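Local coordinates for protein N-acetylglucosaminidase (Paenibacillus barengoltzii, PDB 6INX) that hydrolyses glycosidic bonds in glycans that contain N-acetylglucosamine, probably at the mouth of a (beta/alpha)8 barrel of the glycoside hydrolase family 18 type, at residues A[230-235]-A[316-321]; A[156-161]-A[178-183]; A[196-201]-A[297-302]; A[8-13]-A[29-34]; A[86-91]-A[134-139]. All coordinates share one frame; numbering follows the deposited sequence.

Interaction 1: A[230-235]-A[316-321]; sequences IVIGAA and QELAGV
In the (beta/alpha)8 barrel of family 18, the last two barrel strands pair in parallel through residues 230-232 and 319-321, with Ile232 level with Val321. Two backbone bonds tie them. Ala319 N donates to Ile230 O at 2.8 Å, and Ile232 N reaches Gly320 O at 3.0 Å. Side chains then separate onto two faces. On the helix-covered face, CG1 of Ile232 sits between its own backbone N and carbonyl carbon (chi1 64°) and meets Val321 CG2 at 4.0 Å, while Ile232 CG2 lies 3.9 Å from Leu318 CD1, the two side chains crossing at about a right angle. Helices 213-222 and 303-316 close over this cluster. On the face shared with Phe179, Val231 CG1 lies 3.6 Å from Val321 C and Val231 CG2 packs against Ala319 CB at 3.7 Å. Gly320 has backbone angles at which a CB would press against the carbonyl O of Ala319, and its own N is buried without a hydrogen-bonding partner.

Interaction 2: A[156-161]-A[178-183]; sequences IAAGAD and DFVQLM
Three straight backbone hydrogen bonds alternate between the strands: Gln181 N to Ile156 O at 2.9 Å, Ala158 N to Gln181 O at 2.8 Å, and Met183 N to Ala158 O at 2.8 Å. Each donor lies nearly along the C=O axis of its acceptor. Past the last rung a water takes over, accepting from Ala160 N and donating to Met183 O at 2.7 Å. The extended side chain of Gln181 runs alongside the carbonyl of Ile156, its CB 3.4 Å from Ile156 O, and its NE2 is spent on Asn31 across the interior. These are the fifth and sixth parallel strands of the (beta/alpha)8 barrel, their directions 38° apart, the twist of a barrel sheet. Ala157, Gln181 and Met183 face its interior, whereas Ile156, Ala158, Val180 and Leu182 face the surrounding helices. On that outer side Ile156 CG1 and Val180 CG1 run next to each other at 4.1 Å, and Val180 CG1 also touches Ala158 CB. Inside, Met183 bends at its third torsion (chi3 -68°), which folds CE back to 3.5 Å from Ala158 C while SD rests 3.8 Å from Ala157 CB. With an alanine here, the Ala157 methyl and the Ala158 peptide would probably lose this cover and a gap would be opened beside the C-terminal end of the pairing. The Met183 side chain also touches Glu111, and Leu182 and Ala158 pack on helix 213-222.

Interaction 3: A[196-201]-A[297-302]; sequences GHHTNL and FISYDD
The direct polar link is one nearly straight hydrogen bond, His198 N to Ser299 OG at 2.8 Å (167°). OG stands opposite the backbone N of its own residue (chi1 166°), which turns the hydroxyl toward the loop. A water adds a second link, 2.6 Å from Ser299 OG and 2.8 Å from His197 ND1. The other ring nitrogen of His197 is held by Asp283, and both nitrogens of His198 are bonded, to Asp186 N and Tyr237 O.

In van der Waals contact, CD2 of His198 comes 3.3 Å from Ser299 O, the ring meeting that carbonyl with its edge. The Thr199 methyl CG2 lies against the Asp301 carboxylate, 3.6 Å from its CG. Phe297 CE1 approaches Gly196 O edge-on at 3.5 Å.

Ser299 ends the central strand of the antiparallel sheet inserted between the last two barrel strands, joining it to the loop after strand 179-183. Lys309, salt-bridged to Asp301 OD2 and bonded to Thr199 OG1, probably steadies the carboxylate; Ser305 OG holds Asp301 OD1 and Thr184 O holds Thr199 OG1. One hydroxyl thus serves backbone and water, while buried Gly196 O, lacking any hydrogen-bonding partner in the model, meets only carbon across the contact, Phe297 CE1 and Ser299 CB.

Interaction 4: A[8-13]-A[29-34]; sequences AGYVSD and HINIAF
His29 begins the pairing with Ala8 and Gly9: its O accepts from Gly9 N at 3.0 Å, and its CB meets Ala8 CB at 3.7 Å. Ile30 faces the other way, with CG2 3.7 Å from Val11 CG2. Asn31 then carries most of the side-chain contact. Its N donates to Gly9 O at 2.8 Å and its O accepts from Val11 N. CG leans beside the backbone N (chi1 -57°), which lays the side chain across one face of the Tyr10 ring. CB makes a CH-pi contact 3.7 Å from the centroid of the Tyr10 ring, and OD1 stands over the rim, 3.4 Å from Tyr10 CE2, with amide and ring planes 55° apart. That OD1 is bonded to Gln181 NE2, and Tyr10 OH to Asp107, in the family's DxDxE sequence motif. A leucine in place of Tyr10 would probably leave Asp107 without its hydroxyl partner and the Asn31 side chain without the flat surface it rests on. Ile32 brings CG2 near Asp13 CB on the outer side. Ala33 N reaches Val11 O at 3.0 Å from above the carbonyl plane, and Ala33 O accepts from Asp13 N at 3.1 Å. Phe34 follows a cis peptide, as described for some family 18 chitinases. Together the strands form the opening parallel beta-alpha-beta unit of the barrel, crossing over through helix 21-24.

Interaction 5: A[86-91]-A[134-139]; sequences GRQAMA and LRTMRE
Ala91 of helix 84-100 meets Thr136 and Met137 of helix 126-148 where two neighbouring outer helices of the (beta/alpha)8 barrel pack, crossing at -39° with axes 8.3 Å apart. The tight part is the small methyl of Ala91: its CB sits 3.5 Å from Thr136 O and 3.7 Å from Met137 CA. Deeper in, Met137 SD lies 4.3 Å from Met90 CB, Met137 reaching on to Leu154 and Met90 to helix 77-81. Thr136 marks the boundary. Its CG2, pointing opposite to its backbone N, lies 3.6 Å from both Arg87 O and Gln88 NE2. Beyond it water joins the helices. One water accepts weakly from Gln88 NE2, also bonded to Glu84, and donates to Glu139 OE1; another donates to Gln88 OE1 and weakly to Thr136 O. Arg87 also bonds Ala81 O and Glu84, and Thr136 OG1 bonds Leu132 O. A further water, in the plane of the Arg87 guanidinium, accepts from Arg87 NE at 2.9 Å and donates to Thr136 OG1 at 2.6 Å.

How the interactions relate
From the N terminus, interaction 4 closes first, pairing the opening two barrel strands across a 15-residue crossover that holds helix 21-24. Interaction 5 then closes a span of 42 residues between two outer helices, and interaction 2 follows in series, joining strands 153-159 and 179-183. The last two contacts cross: 196-201 opens interaction 3, 230-235 opens interaction 1 within that loop, and 297-302 closes interaction 3 before 316-321 closes interaction 1. None nests inside another. Interactions 1, 2 and 4 share the barrel sheet. Interaction 5 reaches interaction 2 through the salt bridge of Arg138 with Asp178, and interaction 3 meets interaction 1 where Asp301 accepts from Ala235 N, tying the inserted sheet to the barrel.

Interaction 1: A[230-235]-A[316-321]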
# COMPACT_ATOMS: atom_id res chain seq x y z
N ILE A 230 -7.20 3.69 -22.26
CA ILE A 230 -7.46 3.52 -20.83
C ILE A 230 -8.94 3.73 -20.55
O ILE A 230 -9.48 4.81 -20.79
CB ILE A 230 -6.60 4.46 -19.98
CG1 ILE A 230 -5.13 4.07 -20.14
CG2 ILE A 230 -7.03 4.40 -18.53
CD1 ILE A 230 -4.16 4.92 -19.35
N VAL A 231 -9.57 2.70 -19.99
CA VAL A 231 -10.95 2.74 -19.52
C VAL A 231 -10.89 2.64 -18.00
O VAL A 231 -10.30 1.70 -17.46
CB VAL A 231 -11.75 1.57 -20.13
CG1 VAL A 231 -13.12 1.43 -19.47
CG2 VAL A 231 -11.87 1.76 -21.65
N ILE A 232 -11.47 3.63 -17.30
CA ILE A 232 -11.42 3.60 -15.83
C ILE A 232 -12.64 2.89 -15.26
O ILE A 232 -13.57 2.55 -15.99
CB ILE A 232 -11.25 5.01 -15.22
CG1 ILE A 232 -12.47 5.88 -15.54
CG2 ILE A 232 -9.96 5.64 -15.71
CD1 ILE A 232 -12.56 7.16 -14.69
N GLY A 233 -12.64 2.64 -13.95
CA GLY A 233 -13.65 1.81 -13.31
C GLY A 233 -14.54 2.56 -12.34
O GLY A 233 -14.06 3.40 -11.56
N ALA A 234 -15.83 2.21 -12.36
CA ALA A 234 -16.83 2.64 -11.40
C ALA A 234 -17.45 1.42 -10.75
O ALA A 234 -17.61 0.37 -11.39
CB ALA A 234 -17.95 3.45 -12.07
N ALA A 235 -17.81 1.56 -9.49
CA ALA A 235 -18.33 0.45 -8.70
C ALA A 235 -19.77 0.73 -8.33
O ALA A 235 -20.07 1.79 -7.78
CB ALA A 235 -17.50 0.25 -7.43
N GLN A 316 -9.03 14.46 -19.56
CA GLN A 316 -7.77 13.75 -19.73
C GLN A 316 -7.72 12.95 -21.02
O GLN A 316 -6.67 12.36 -21.31
CB GLN A 316 -7.51 12.82 -18.53
CG GLN A 316 -7.46 13.56 -17.18
CD GLN A 316 -6.44 14.68 -17.17
OE1 GLN A 316 -6.70 15.77 -16.66
NE2 GLN A 316 -5.27 14.42 -17.73
N GLU A 317 -8.82 12.92 -21.77
CA GLU A 317 -8.87 12.26 -23.08
C GLU A 317 -8.63 10.76 -22.97
O GLU A 317 -7.88 10.16 -23.75
CB GLU A 317 -7.95 12.94 -24.09
CG GLU A 317 -8.25 14.44 -24.20
CD GLU A 317 -7.60 15.10 -25.40
OE1 GLU A 317 -6.73 14.48 -26.04
OE2 GLU A 317 -7.98 16.26 -25.71
N LEU A 318 -9.28 10.14 -21.98
CA LEU A 318 -9.23 8.70 -21.82
C LEU A 318 -10.29 8.04 -22.71
O LEU A 318 -11.08 8.72 -23.38
CB LEU A 318 -9.41 8.34 -20.35
CG LEU A 318 -8.47 9.05 -19.38
CD1 LEU A 318 -8.70 8.56 -17.96
CD2 LEU A 318 -7.02 8.85 -19.80
N ALA A 319 -10.32 6.71 -22.70
CA ALA A 319 -11.23 5.99 -23.59
C ALA A 319 -12.67 5.97 -23.09
O ALA A 319 -13.60 5.99 -23.89
CB ALA A 319 -10.74 4.55 -23.81
N GLY A 320 -12.87 5.90 -21.77
CA GLY A 320 -14.22 5.78 -21.25
C GLY A 320 -14.21 5.15 -19.87
O GLY A 320 -13.22 5.22 -19.15
N VAL A 321 -15.35 4.55 -19.51
CA VAL A 321 -15.61 4.04 -18.17
C VAL A 321 -16.25 2.66 -18.28
O VAL A 321 -17.07 2.42 -19.16
CB VAL A 321 -16.53 4.98 -17.37
CG1 VAL A 321 -16.78 4.43 -15.95
CG2 VAL A 321 -15.96 6.39 -17.32

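Interaction 2: A[156-161]-A[178-183]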
# COMPACT_ATOMS: atom_id res chain seq x y z
N ILE A 156 -8.26 -6.47 -21.48
CA ILE A 156 -7.98 -7.02 -20.17
C ILE A 156 -8.62 -6.13 -19.12
O ILE A 156 -8.90 -4.95 -19.36
CB ILE A 156 -6.47 -7.18 -19.85
CG1 ILE A 156 -5.79 -5.80 -19.76
CG2 ILE A 156 -5.80 -8.12 -20.85
CD1 ILE A 156 -4.34 -5.86 -19.28
N ALA A 157 -8.85 -6.71 -17.95
CA ALA A 157 -9.08 -5.94 -16.74
C ALA A 157 -7.81 -6.02 -15.91
O ALA A 157 -7.31 -7.12 -15.64
CB ALA A 157 -10.24 -6.52 -15.94
N ALA A 158 -7.30 -4.86 -15.50
CA ALA A 158 -6.02 -4.76 -14.83
C ALA A 158 -6.19 -4.24 -13.41
O ALA A 158 -7.05 -3.40 -13.15
CB ALA A 158 -5.09 -3.82 -15.60
N GLY A 159 -5.35 -4.74 -12.50
CA GLY A 159 -5.27 -4.16 -11.18
C GLY A 159 -4.76 -2.74 -11.21
O GLY A 159 -3.99 -2.35 -12.09
N ALA A 160 -5.16 -1.95 -10.22
CA ALA A 160 -4.99 -0.51 -10.33
C ALA A 160 -3.66 0.02 -9.80
O ALA A 160 -3.24 1.10 -10.21
CB ALA A 160 -6.11 0.21 -9.58
N ASP A 161 -2.99 -0.70 -8.92
CA ASP A 161 -1.90 -0.14 -8.13
C ASP A 161 -0.55 -0.63 -8.66
O ASP A 161 -0.46 -1.40 -9.63
CB ASP A 161 -2.09 -0.49 -6.65
CG ASP A 161 -1.56 0.58 -5.70
OD1 ASP A 161 -0.71 1.40 -6.11
OD2 ASP A 161 -1.99 0.57 -4.53
N ASP A 178 -7.45 -3.90 -27.56
CA ASP A 178 -8.26 -2.76 -27.98
C ASP A 178 -8.29 -1.69 -26.91
O ASP A 178 -8.25 -0.49 -27.21
CB ASP A 178 -9.68 -3.22 -28.31
CG ASP A 178 -9.73 -4.12 -29.52
OD1 ASP A 178 -9.90 -3.60 -30.64
OD2 ASP A 178 -9.58 -5.34 -29.35
N PHE A 179 -8.40 -2.09 -25.65
CA PHE A 179 -8.24 -1.17 -24.53
C PHE A 179 -7.91 -1.96 -23.28
O PHE A 179 -7.99 -3.20 -23.25
CB PHE A 179 -9.44 -0.24 -24.33
CG PHE A 179 -10.78 -0.93 -24.23
CD1 PHE A 179 -11.64 -0.94 -25.31
CD2 PHE A 179 -11.20 -1.52 -23.05
CE1 PHE A 179 -12.89 -1.54 -25.22
CE2 PHE A 179 -12.44 -2.13 -22.96
CZ PHE A 179 -13.29 -2.14 -24.04
N VAL A 180 -7.48 -1.22 -22.25
CA VAL A 180 -7.13 -1.74 -20.93
C VAL A 180 -8.14 -1.17 -19.95
O VAL A 180 -8.24 0.05 -19.80
CB VAL A 180 -5.71 -1.31 -20.53
CG1 VAL A 180 -5.37 -1.81 -19.12
CG2 VAL A 180 -4.70 -1.79 -21.56
N GLN A 181 -8.87 -2.04 -19.26
CA GLN A 181 -9.82 -1.59 -18.24
C GLN A 181 -9.12 -1.59 -16.89
O GLN A 181 -8.74 -2.65 -16.38
CB GLN A 181 -11.03 -2.52 -18.21
CG GLN A 181 -11.74 -2.60 -19.53
CD GLN A 181 -12.79 -3.66 -19.52
OE1 GLN A 181 -12.48 -4.85 -19.49
NE2 GLN A 181 -14.05 -3.24 -19.54
N LEU A 182 -8.94 -0.42 -16.31
CA LEU A 182 -8.33 -0.32 -14.99
C LEU A 182 -9.40 -0.54 -13.94
O LEU A 182 -10.39 0.21 -13.86
CB LEU A 182 -7.65 1.04 -14.79
CG LEU A 182 -6.62 1.46 -15.82
CD1 LEU A 182 -6.01 2.79 -15.40
CD2 LEU A 182 -5.58 0.37 -15.97
N MET A 183 -9.21 -1.56 -13.12
CA MET A 183 -10.18 -1.87 -12.07
C MET A 183 -9.94 -0.92 -10.90
O MET A 183 -9.39 -1.27 -9.86
CB MET A 183 -10.06 -3.33 -11.65
CG MET A 183 -10.66 -4.29 -12.69
SD MET A 183 -10.61 -6.02 -12.17
CE MET A 183 -8.85 -6.26 -12.22
O HOH W 1 -7.59 -3.09 -8.96

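Interaction 3: A[196-201]-A[297-302]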
# COMPACT_ATOMS: atom_id res chain seq x y z
N GLY A 196 -10.97 3.72 4.08
CA GLY A 196 -10.71 4.69 3.04
C GLY A 196 -11.64 4.44 1.87
O GLY A 196 -12.52 3.59 1.94
N HIS A 197 -11.41 5.19 0.81
CA HIS A 197 -12.29 5.12 -0.35
C HIS A 197 -11.85 3.99 -1.26
O HIS A 197 -10.68 3.92 -1.65
CB HIS A 197 -12.18 6.43 -1.12
CG HIS A 197 -12.54 7.64 -0.31
ND1 HIS A 197 -13.77 7.78 0.29
CD2 HIS A 197 -11.83 8.75 -0.00
CE1 HIS A 197 -13.80 8.94 0.94
NE2 HIS A 197 -12.64 9.54 0.77
N HIS A 198 -12.79 3.13 -1.67
CA HIS A 198 -12.41 1.99 -2.49
C HIS A 198 -12.37 2.30 -3.98
O HIS A 198 -11.75 1.55 -4.74
CB HIS A 198 -13.24 0.74 -2.13
CG HIS A 198 -14.49 0.55 -2.94
ND1 HIS A 198 -14.54 -0.27 -4.04
CD2 HIS A 198 -15.76 0.98 -2.73
CE1 HIS A 198 -15.78 -0.30 -4.52
NE2 HIS A 198 -16.53 0.46 -3.74
N THR A 199 -13.00 3.39 -4.40
CA THR A 199 -13.14 3.69 -5.82
C THR A 199 -13.00 5.20 -6.05
O THR A 199 -13.70 5.80 -6.87
CB THR A 199 -14.40 3.03 -6.37
OG1 THR A 199 -14.44 3.12 -7.80
CG2 THR A 199 -15.68 3.60 -5.75
N ASN A 200 -12.04 5.81 -5.37
CA ASN A 200 -11.90 7.26 -5.35
C ASN A 200 -11.21 7.81 -6.59
O ASN A 200 -10.17 7.31 -7.03
CB ASN A 200 -11.09 7.71 -4.12
CG ASN A 200 -9.74 6.99 -3.98
OD1 ASN A 200 -9.65 5.75 -4.11
ND2 ASN A 200 -8.69 7.76 -3.67
N LEU A 201 -11.78 8.89 -7.13
CA LEU A 201 -11.17 9.58 -8.26
C LEU A 201 -9.78 10.11 -7.92
O LEU A 201 -8.83 9.90 -8.68
CB LEU A 201 -12.10 10.70 -8.74
CG LEU A 201 -11.57 11.47 -9.94
CD1 LEU A 201 -11.30 10.52 -11.10
CD2 LEU A 201 -12.58 12.54 -10.36
N PHE A 297 -18.21 2.09 8.66
CA PHE A 297 -17.79 2.99 7.59
C PHE A 297 -18.02 2.31 6.25
O PHE A 297 -17.59 1.16 6.06
CB PHE A 297 -16.30 3.31 7.75
CG PHE A 297 -15.74 4.16 6.66
CD1 PHE A 297 -15.26 3.60 5.48
CD2 PHE A 297 -15.68 5.53 6.80
CE1 PHE A 297 -14.75 4.39 4.47
CE2 PHE A 297 -15.17 6.32 5.80
CZ PHE A 297 -14.71 5.76 4.64
N ILE A 298 -18.64 3.03 5.31
CA ILE A 298 -19.02 2.49 4.01
C ILE A 298 -18.52 3.42 2.91
O ILE A 298 -18.84 4.61 2.92
CB ILE A 298 -20.54 2.32 3.90
CG1 ILE A 298 -21.02 1.27 4.91
CG2 ILE A 298 -20.95 1.94 2.48
CD1 ILE A 298 -22.54 1.14 5.06
N SER A 299 -17.76 2.87 1.96
CA SER A 299 -17.25 3.62 0.81
C SER A 299 -17.99 3.16 -0.44
O SER A 299 -18.16 1.95 -0.64
CB SER A 299 -15.76 3.30 0.63
OG SER A 299 -15.33 3.74 -0.64
N TYR A 300 -18.37 4.09 -1.31
CA TYR A 300 -19.15 3.72 -2.49
C TYR A 300 -19.00 4.78 -3.57
O TYR A 300 -18.36 5.80 -3.36
CB TYR A 300 -20.62 3.46 -2.11
CG TYR A 300 -21.41 4.69 -1.70
CD1 TYR A 300 -21.11 5.39 -0.55
CD2 TYR A 300 -22.49 5.12 -2.47
CE1 TYR A 300 -21.84 6.50 -0.17
CE2 TYR A 300 -23.24 6.25 -2.09
CZ TYR A 300 -22.90 6.92 -0.94
OH TYR A 300 -23.64 8.03 -0.55
N ASP A 301 -19.58 4.49 -4.74
CA ASP A 301 -19.73 5.43 -5.86
C ASP A 301 -21.19 5.85 -5.95
O ASP A 301 -22.10 5.04 -5.70
CB ASP A 301 -19.40 4.72 -7.19
CG ASP A 301 -18.10 5.22 -7.85
OD1 ASP A 301 -17.57 6.29 -7.50
OD2 ASP A 301 -17.60 4.50 -8.75
N ASP A 302 -21.43 7.11 -6.29
CA ASP A 302 -22.81 7.53 -6.55
C ASP A 302 -22.89 8.36 -7.82
O ASP A 302 -21.91 8.44 -8.57
CB ASP A 302 -23.42 8.24 -5.33
CG ASP A 302 -22.77 9.58 -5.01
OD1 ASP A 302 -21.88 10.04 -5.74
OD2 ASP A 302 -23.17 10.21 -4.01
O HOH W 2 -15.80 6.33 -0.92

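Interaction 4: A[8-13]-A[29-34]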
# COMPACT_ATOMS: atom_id res chain seq x y z
N ALA A 8 -18.87 0.67 -20.73
CA ALA A 8 -18.77 -0.79 -20.70
C ALA A 8 -19.29 -1.32 -19.38
O ALA A 8 -18.86 -0.88 -18.31
CB ALA A 8 -17.32 -1.23 -20.93
N GLY A 9 -20.22 -2.25 -19.45
CA GLY A 9 -20.79 -2.81 -18.24
C GLY A 9 -20.47 -4.28 -18.09
O GLY A 9 -20.68 -5.07 -19.02
N TYR A 10 -19.96 -4.67 -16.92
CA TYR A 10 -19.94 -6.09 -16.57
C TYR A 10 -21.35 -6.56 -16.27
O TYR A 10 -22.09 -5.92 -15.51
CB TYR A 10 -19.01 -6.33 -15.38
CG TYR A 10 -17.56 -6.41 -15.80
CD1 TYR A 10 -16.99 -7.61 -16.20
CD2 TYR A 10 -16.77 -5.26 -15.83
CE1 TYR A 10 -15.66 -7.67 -16.62
CE2 TYR A 10 -15.45 -5.31 -16.24
CZ TYR A 10 -14.90 -6.52 -16.63
OH TYR A 10 -13.58 -6.55 -17.05
N VAL A 11 -21.75 -7.65 -16.91
CA VAL A 11 -23.05 -8.27 -16.69
C VAL A 11 -22.80 -9.75 -16.45
O VAL A 11 -22.26 -10.44 -17.32
CB VAL A 11 -23.98 -8.09 -17.89
CG1 VAL A 11 -25.36 -8.66 -17.57
CG2 VAL A 11 -24.06 -6.62 -18.28
N SER A 12 -23.20 -10.25 -15.28
CA SER A 12 -23.13 -11.68 -15.05
C SER A 12 -24.04 -12.41 -16.04
O SER A 12 -25.05 -11.89 -16.49
CB SER A 12 -23.54 -12.02 -13.62
OG SER A 12 -24.94 -11.94 -13.46
N ASP A 13 -23.64 -13.63 -16.41
CA ASP A 13 -24.46 -14.43 -17.31
C ASP A 13 -25.89 -14.55 -16.78
O ASP A 13 -26.86 -14.51 -17.54
CB ASP A 13 -23.83 -15.81 -17.52
CG ASP A 13 -24.78 -16.83 -18.12
OD1 ASP A 13 -25.22 -16.64 -19.27
OD2 ASP A 13 -25.09 -17.82 -17.44
N HIS A 29 -20.37 -1.47 -24.68
CA HIS A 29 -19.81 -2.79 -24.49
C HIS A 29 -20.48 -3.47 -23.31
O HIS A 29 -20.84 -2.83 -22.33
CB HIS A 29 -18.31 -2.71 -24.16
CG HIS A 29 -17.45 -2.22 -25.28
ND1 HIS A 29 -17.46 -0.91 -25.70
CD2 HIS A 29 -16.58 -2.88 -26.08
CE1 HIS A 29 -16.61 -0.77 -26.71
NE2 HIS A 29 -16.06 -1.95 -26.96
N ILE A 30 -20.65 -4.78 -23.42
CA ILE A 30 -21.00 -5.63 -22.29
C ILE A 30 -19.87 -6.64 -22.12
O ILE A 30 -19.42 -7.23 -23.10
CB ILE A 30 -22.33 -6.35 -22.52
CG1 ILE A 30 -23.50 -5.37 -22.37
CG2 ILE A 30 -22.49 -7.51 -21.54
CD1 ILE A 30 -24.82 -5.96 -22.83
N ASN A 31 -19.42 -6.81 -20.87
CA ASN A 31 -18.45 -7.86 -20.50
C ASN A 31 -19.21 -8.94 -19.74
O ASN A 31 -19.70 -8.70 -18.63
CB ASN A 31 -17.36 -7.29 -19.61
CG ASN A 31 -16.62 -6.13 -20.23
OD1 ASN A 31 -16.34 -5.13 -19.55
ND2 ASN A 31 -16.27 -6.25 -21.50
N ILE A 32 -19.32 -10.13 -20.33
CA ILE A 32 -20.09 -11.20 -19.71
C ILE A 32 -19.22 -11.94 -18.70
O ILE A 32 -18.18 -12.49 -19.06
CB ILE A 32 -20.62 -12.17 -20.77
CG1 ILE A 32 -21.54 -11.46 -21.76
CG2 ILE A 32 -21.39 -13.30 -20.09
CD1 ILE A 32 -22.05 -12.39 -22.84
N ALA A 33 -19.67 -12.00 -17.45
CA ALA A 33 -18.90 -12.59 -16.36
C ALA A 33 -19.53 -13.92 -15.94
O ALA A 33 -20.72 -13.95 -15.58
CB ALA A 33 -18.91 -11.63 -15.17
N PHE A 34 -18.76 -15.01 -15.95
CA PHE A 34 -17.35 -15.11 -16.39
C PHE A 34 -17.17 -16.48 -17.03
O PHE A 34 -17.71 -17.47 -16.52
CB PHE A 34 -16.40 -15.16 -15.19
CG PHE A 34 -16.11 -13.83 -14.56
CD1 PHE A 34 -15.42 -12.85 -15.25
CD2 PHE A 34 -16.47 -13.58 -13.24
CE1 PHE A 34 -15.12 -11.63 -14.65
CE2 PHE A 34 -16.18 -12.36 -12.63
CZ PHE A 34 -15.50 -11.39 -13.34

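Interaction 5: A[86-91]-A[134-139]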
# COMPACT_ATOMS: atom_id res chain seq x y z
N GLY A 86 -0.01 -24.28 -23.71
CA GLY A 86 -1.12 -23.68 -22.98
C GLY A 86 -1.53 -22.34 -23.54
O GLY A 86 -2.72 -22.01 -23.54
N ARG A 87 -0.57 -21.55 -24.03
CA ARG A 87 -0.91 -20.28 -24.66
C ARG A 87 -1.67 -20.51 -25.96
O ARG A 87 -2.65 -19.81 -26.25
CB ARG A 87 0.35 -19.44 -24.90
CG ARG A 87 1.01 -19.00 -23.60
CD ARG A 87 2.21 -18.10 -23.83
NE ARG A 87 3.31 -18.73 -24.54
CZ ARG A 87 4.39 -19.27 -23.98
NH1 ARG A 87 4.52 -19.33 -22.66
NH2 ARG A 87 5.35 -19.78 -24.75
N GLN A 88 -1.25 -21.51 -26.75
CA GLN A 88 -2.01 -21.86 -27.95
C GLN A 88 -3.40 -22.38 -27.61
O GLN A 88 -4.37 -22.11 -28.32
CB GLN A 88 -1.24 -22.90 -28.77
CG GLN A 88 0.08 -22.43 -29.37
CD GLN A 88 -0.10 -21.37 -30.44
OE1 GLN A 88 -1.16 -21.28 -31.07
NE2 GLN A 88 0.94 -20.57 -30.67
N ALA A 89 -3.51 -23.17 -26.53
CA ALA A 89 -4.82 -23.69 -26.15
C ALA A 89 -5.77 -22.57 -25.76
O ALA A 89 -6.95 -22.59 -26.12
CB ALA A 89 -4.67 -24.70 -25.01
N MET A 90 -5.27 -21.58 -25.00
CA MET A 90 -6.10 -20.44 -24.65
C MET A 90 -6.55 -19.69 -25.89
O MET A 90 -7.71 -19.28 -26.00
CB MET A 90 -5.33 -19.48 -23.75
CG MET A 90 -5.15 -19.99 -22.32
SD MET A 90 -6.68 -20.06 -21.38
CE MET A 90 -6.93 -18.32 -21.01
N ALA A 91 -5.63 -19.50 -26.84
CA ALA A 91 -5.97 -18.79 -28.07
C ALA A 91 -7.01 -19.56 -28.86
O ALA A 91 -7.98 -18.98 -29.36
CB ALA A 91 -4.70 -18.59 -28.89
N LEU A 134 -1.15 -13.00 -24.33
CA LEU A 134 -2.00 -12.05 -25.03
C LEU A 134 -1.62 -11.93 -26.50
O LEU A 134 -2.50 -11.78 -27.36
CB LEU A 134 -1.95 -10.68 -24.34
CG LEU A 134 -2.57 -10.65 -22.94
CD1 LEU A 134 -2.26 -9.33 -22.25
CD2 LEU A 134 -4.06 -10.88 -23.04
N ARG A 135 -0.32 -11.97 -26.80
CA ARG A 135 0.10 -11.94 -28.20
C ARG A 135 -0.48 -13.13 -28.96
O ARG A 135 -1.02 -12.98 -30.06
CB ARG A 135 1.63 -11.97 -28.27
CG ARG A 135 2.16 -11.94 -29.71
CD ARG A 135 3.67 -12.11 -29.80
NE ARG A 135 4.39 -11.28 -28.84
CZ ARG A 135 5.70 -11.08 -28.86
NH1 ARG A 135 6.44 -11.65 -29.80
NH2 ARG A 135 6.27 -10.32 -27.93
N THR A 136 -0.40 -14.32 -28.36
CA THR A 136 -0.89 -15.53 -29.03
C THR A 136 -2.40 -15.49 -29.20
O THR A 136 -2.94 -15.89 -30.24
CB THR A 136 -0.48 -16.75 -28.20
OG1 THR A 136 0.94 -16.76 -28.06
CG2 THR A 136 -0.93 -18.04 -28.86
N MET A 137 -3.11 -15.00 -28.18
CA MET A 137 -4.56 -14.90 -28.28
C MET A 137 -4.97 -13.87 -29.33
O MET A 137 -5.91 -14.10 -30.10
CB MET A 137 -5.13 -14.53 -26.91
CG MET A 137 -4.99 -15.64 -25.85
SD MET A 137 -5.77 -15.20 -24.27
CE MET A 137 -7.46 -14.98 -24.86
N ARG A 138 -4.28 -12.72 -29.36
CA ARG A 138 -4.56 -11.72 -30.39
C ARG A 138 -4.29 -12.27 -31.78
O ARG A 138 -5.08 -12.04 -32.70
CB ARG A 138 -3.73 -10.46 -30.12
CG ARG A 138 -3.69 -9.49 -31.30
CD ARG A 138 -5.07 -9.06 -31.75
NE ARG A 138 -5.64 -8.11 -30.83
CZ ARG A 138 -6.90 -7.68 -30.86
NH1 ARG A 138 -7.74 -8.13 -31.78
NH2 ARG A 138 -7.32 -6.80 -29.96
N GLU A 139 -3.19 -13.00 -31.95
CA GLU A 139 -2.89 -13.59 -33.25
C GLU A 139 -4.01 -14.51 -33.71
O GLU A 139 -4.44 -14.45 -34.88
CB GLU A 139 -1.56 -14.33 -33.19
CG GLU A 139 -0.37 -13.37 -33.21
CD GLU A 139 0.93 -14.02 -32.78
OE1 GLU A 139 0.90 -15.16 -32.28
OE2 GLU A 139 1.99 -13.38 -32.93
O HOH W 3 2.95 -18.27 -27.33
O HOH W 4 -2.39 -18.73 -32.21
O HOH W 5 1.70 -17.78 -31.58